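Local coordinates for small ribosomal subunit protein uS8 (Aquifex aeolicus, PDB 3RF2) that probably binds the central domain of 16S rRNA directly as a primary rRNA-binding protein and helps coordinate assembly of the platform of the 30S subunit, at residues E58-Y61 against K62-K65. Residues are numbered along the deposited sequence; the frame is centred on the assembly and turned at random.
Sequences EEEY and KKMK
Glu58 to Tyr61 and Lys62 to Lys65 form consecutive turns of helix 54-69, as four i to i+4 backbone hydrogen bonds establish, running from Lys62 N to Glu58 O (3.1 Å, N-H...O 177°) through to Lys65 N to Tyr61 O (2.8 Å, 148°). Among the side chains, the i to i+3 pair Glu60 and Lys63 forms a salt bridge that is long, with OE1 3.9 Å from NZ. One water helps span the gap, donating to Glu60 OE1 at 2.6 Å and accepting only a weak bond from Lys63 NZ. A bend at chi2 (76°) swings the Glu60 carboxylate round the helix to the Lys63 side. Its oxygens spread roughly along the axis: OE1 faces Lys63 NZ, while OE2, toward the C-terminal end, lies 3.8 Å from Met64 CE; Glu60 and Met64 run side by side in the same direction. The stronger partner of OE2 is Lys95, whose salt bridge probably stabilises the buried carboxylate as an anion. Met64 packs onto Phe24 and Tyr26 of strand 24-28 and onto Leu83 of helix 77-85. Tyr61 crosses Lys65 at a slant, its CE2 4.0 Å from Lys65 CD, while its hydroxyl is hydrogen-bonded to Glu84. Together the buried Glu60 and Met64 and the exposed lysines mark an amphipathic helix, packed against the three-stranded sheet and helix 77-85; from Glu59 onward it belongs to an insertion not found in other S8 sequences.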
ATOM      1  N   GLU A  58     -21.196  -2.037   1.416  1.00 64.34           N
ATOM      2  CA  GLU A  58     -22.325  -2.439   2.263  1.00 66.79           C
ATOM      3  C   GLU A  58     -22.017  -3.715   3.032  1.00 62.91           C
ATOM      4  O   GLU A  58     -22.063  -3.749   4.268  1.00 60.61           O
ATOM      5  CB  GLU A  58     -23.569  -2.711   1.410  1.00 72.73           C
ATOM      6  CG  GLU A  58     -23.942  -1.620   0.429  1.00 77.16           C
ATOM      7  CD  GLU A  58     -24.489  -0.397   1.109  1.00 80.48           C
ATOM      8  OE1 GLU A  58     -24.778  -0.472   2.321  1.00 82.21           O
ATOM      9  OE2 GLU A  58     -24.626   0.640   0.432  1.00 82.80           O
ATOM     10  N   GLU A  59     -21.742  -4.776   2.279  1.00 63.15           N
ATOM     11  CA  GLU A  59     -21.364  -6.054   2.857  1.00 65.71           C
ATOM     12  C   GLU A  59     -20.449  -5.841   4.054  1.00 67.22           C
ATOM     13  O   GLU A  59     -20.770  -6.265   5.175  1.00 63.31           O
ATOM     14  CB  GLU A  59     -20.675  -6.920   1.804  1.00 72.15           C
ATOM     15  CG  GLU A  59     -21.545  -7.268   0.605  1.00 80.18           C
ATOM     16  CD  GLU A  59     -20.874  -8.251  -0.354  1.00 87.22           C
ATOM     17  OE1 GLU A  59     -19.782  -8.780  -0.020  1.00 86.48           O
ATOM     18  OE2 GLU A  59     -21.444  -8.493  -1.443  1.00 90.80           O
ATOM     19  N   GLU A  60     -19.331  -5.151   3.805  1.00 68.36           N
ATOM     20  CA  GLU A  60     -18.269  -4.963   4.790  1.00 67.34           C
ATOM     21  C   GLU A  60     -18.735  -4.296   6.067  1.00 57.35           C
ATOM     22  O   GLU A  60     -18.478  -4.763   7.174  1.00 57.31           O
ATOM     23  CB  GLU A  60     -17.153  -4.117   4.184  1.00 68.63           C
ATOM     24  CG  GLU A  60     -15.860  -4.184   4.950  1.00 70.44           C
ATOM     25  CD  GLU A  60     -15.137  -5.484   4.704  1.00 73.10           C
ATOM     26  OE1 GLU A  60     -15.404  -6.111   3.655  1.00 73.06           O
ATOM     27  OE2 GLU A  60     -14.317  -5.881   5.558  1.00 74.39           O
ATOM     28  N   TYR A  61     -19.400  -3.168   5.905  1.00 57.47           N
ATOM     29  CA  TYR A  61     -19.914  -2.419   7.047  1.00 62.30           C
ATOM     30  C   TYR A  61     -20.806  -3.315   7.939  1.00 63.22           C
ATOM     31  O   TYR A  61     -20.656  -3.350   9.159  1.00 61.62           O
ATOM     32  CB  TYR A  61     -20.677  -1.194   6.549  1.00 62.20           C
ATOM     33  CG  TYR A  61     -20.985  -0.196   7.622  1.00 65.51           C
ATOM     34  CD1 TYR A  61     -20.144   0.894   7.849  1.00 69.65           C
ATOM     35  CD2 TYR A  61     -22.115  -0.332   8.414  1.00 64.89           C
ATOM     36  CE1 TYR A  61     -20.428   1.816   8.842  1.00 71.47           C
ATOM     37  CE2 TYR A  61     -22.408   0.587   9.410  1.00 66.20           C
ATOM     38  CZ  TYR A  61     -21.566   1.655   9.618  1.00 72.24           C
ATOM     39  OH  TYR A  61     -21.865   2.565  10.607  1.00 77.22           O
ATOM     40  N   LYS A  62     -21.718  -4.058   7.328  1.00 67.16           N
ATOM     41  CA  LYS A  62     -22.572  -4.972   8.090  1.00 68.31           C
ATOM     42  C   LYS A  62     -21.753  -5.945   8.932  1.00 64.11           C
ATOM     43  O   LYS A  62     -21.972  -6.069  10.143  1.00 59.25           O
ATOM     44  CB  LYS A  62     -23.487  -5.745   7.151  1.00 74.93           C
ATOM     45  CG  LYS A  62     -24.353  -4.849   6.290  1.00 80.22           C
ATOM     46  CD  LYS A  62     -25.461  -5.630   5.609  1.00 83.64           C
ATOM     47  CE  LYS A  62     -24.909  -6.615   4.599  1.00 85.94           C
ATOM     48  NZ  LYS A  62     -26.026  -7.281   3.883  1.00 89.27           N
ATOM     49  N   LYS A  63     -20.800  -6.619   8.283  1.00 62.21           N
ATOM     50  CA  LYS A  63     -19.954  -7.601   8.939  1.00 60.90           C
ATOM     51  C   LYS A  63     -19.269  -7.047  10.178  1.00 61.55           C
ATOM     52  O   LYS A  63     -19.537  -7.505  11.289  1.00 63.31           O
ATOM     53  CB  LYS A  63     -18.922  -8.150   7.958  1.00 68.21           C
ATOM     54  CG  LYS A  63     -19.533  -8.881   6.777  1.00 72.59           C
ATOM     55  CD  LYS A  63     -18.680  -8.783   5.520  1.00 74.96           C
ATOM     56  CE  LYS A  63     -17.412  -9.609   5.613  1.00 75.48           C
ATOM     57  NZ  LYS A  63     -16.745  -9.670   4.287  1.00 77.45           N
ATOM     58  N   MET A  64     -18.383  -6.067   9.988  1.00 60.60           N
ATOM     59  CA  MET A  64     -17.672  -5.457  11.113  1.00 59.17           C
ATOM     60  C   MET A  64     -18.660  -4.928  12.137  1.00 59.13           C
ATOM     61  O   MET A  64     -18.412  -4.978  13.341  1.00 60.19           O
ATOM     62  CB  MET A  64     -16.752  -4.327  10.643  1.00 57.98           C
ATOM     63  CG  MET A  64     -15.635  -4.813   9.758  1.00 60.50           C
ATOM     64  SD  MET A  64     -14.711  -6.122  10.573  1.00 81.27           S
ATOM     65  CE  MET A  64     -14.162  -7.062   9.151  1.00170.60           C
ATOM     66  N   LYS A  65     -19.775  -4.410  11.644  1.00 60.20           N
ATOM     67  CA  LYS A  65     -20.859  -3.973  12.529  1.00 65.50           C
ATOM     68  C   LYS A  65     -21.285  -5.139  13.411  1.00 62.36           C
ATOM     69  O   LYS A  65     -21.282  -5.041  14.640  1.00 63.49           O
ATOM     70  CB  LYS A  65     -22.054  -3.446  11.729  1.00 72.34           C
ATOM     71  CG  LYS A  65     -23.017  -2.589  12.549  1.00 76.66           C
ATOM     72  CD  LYS A  65     -24.229  -2.156  11.729  1.00 81.49           C
ATOM     73  CE  LYS A  65     -25.389  -1.759  12.633  1.00 87.23           C
ATOM     74  NZ  LYS A  65     -26.585  -1.319  11.869  1.00 91.38           N
TER
HETATM   75  O   HOH W   1     -14.250  -8.185   2.609  1.00 59.31           O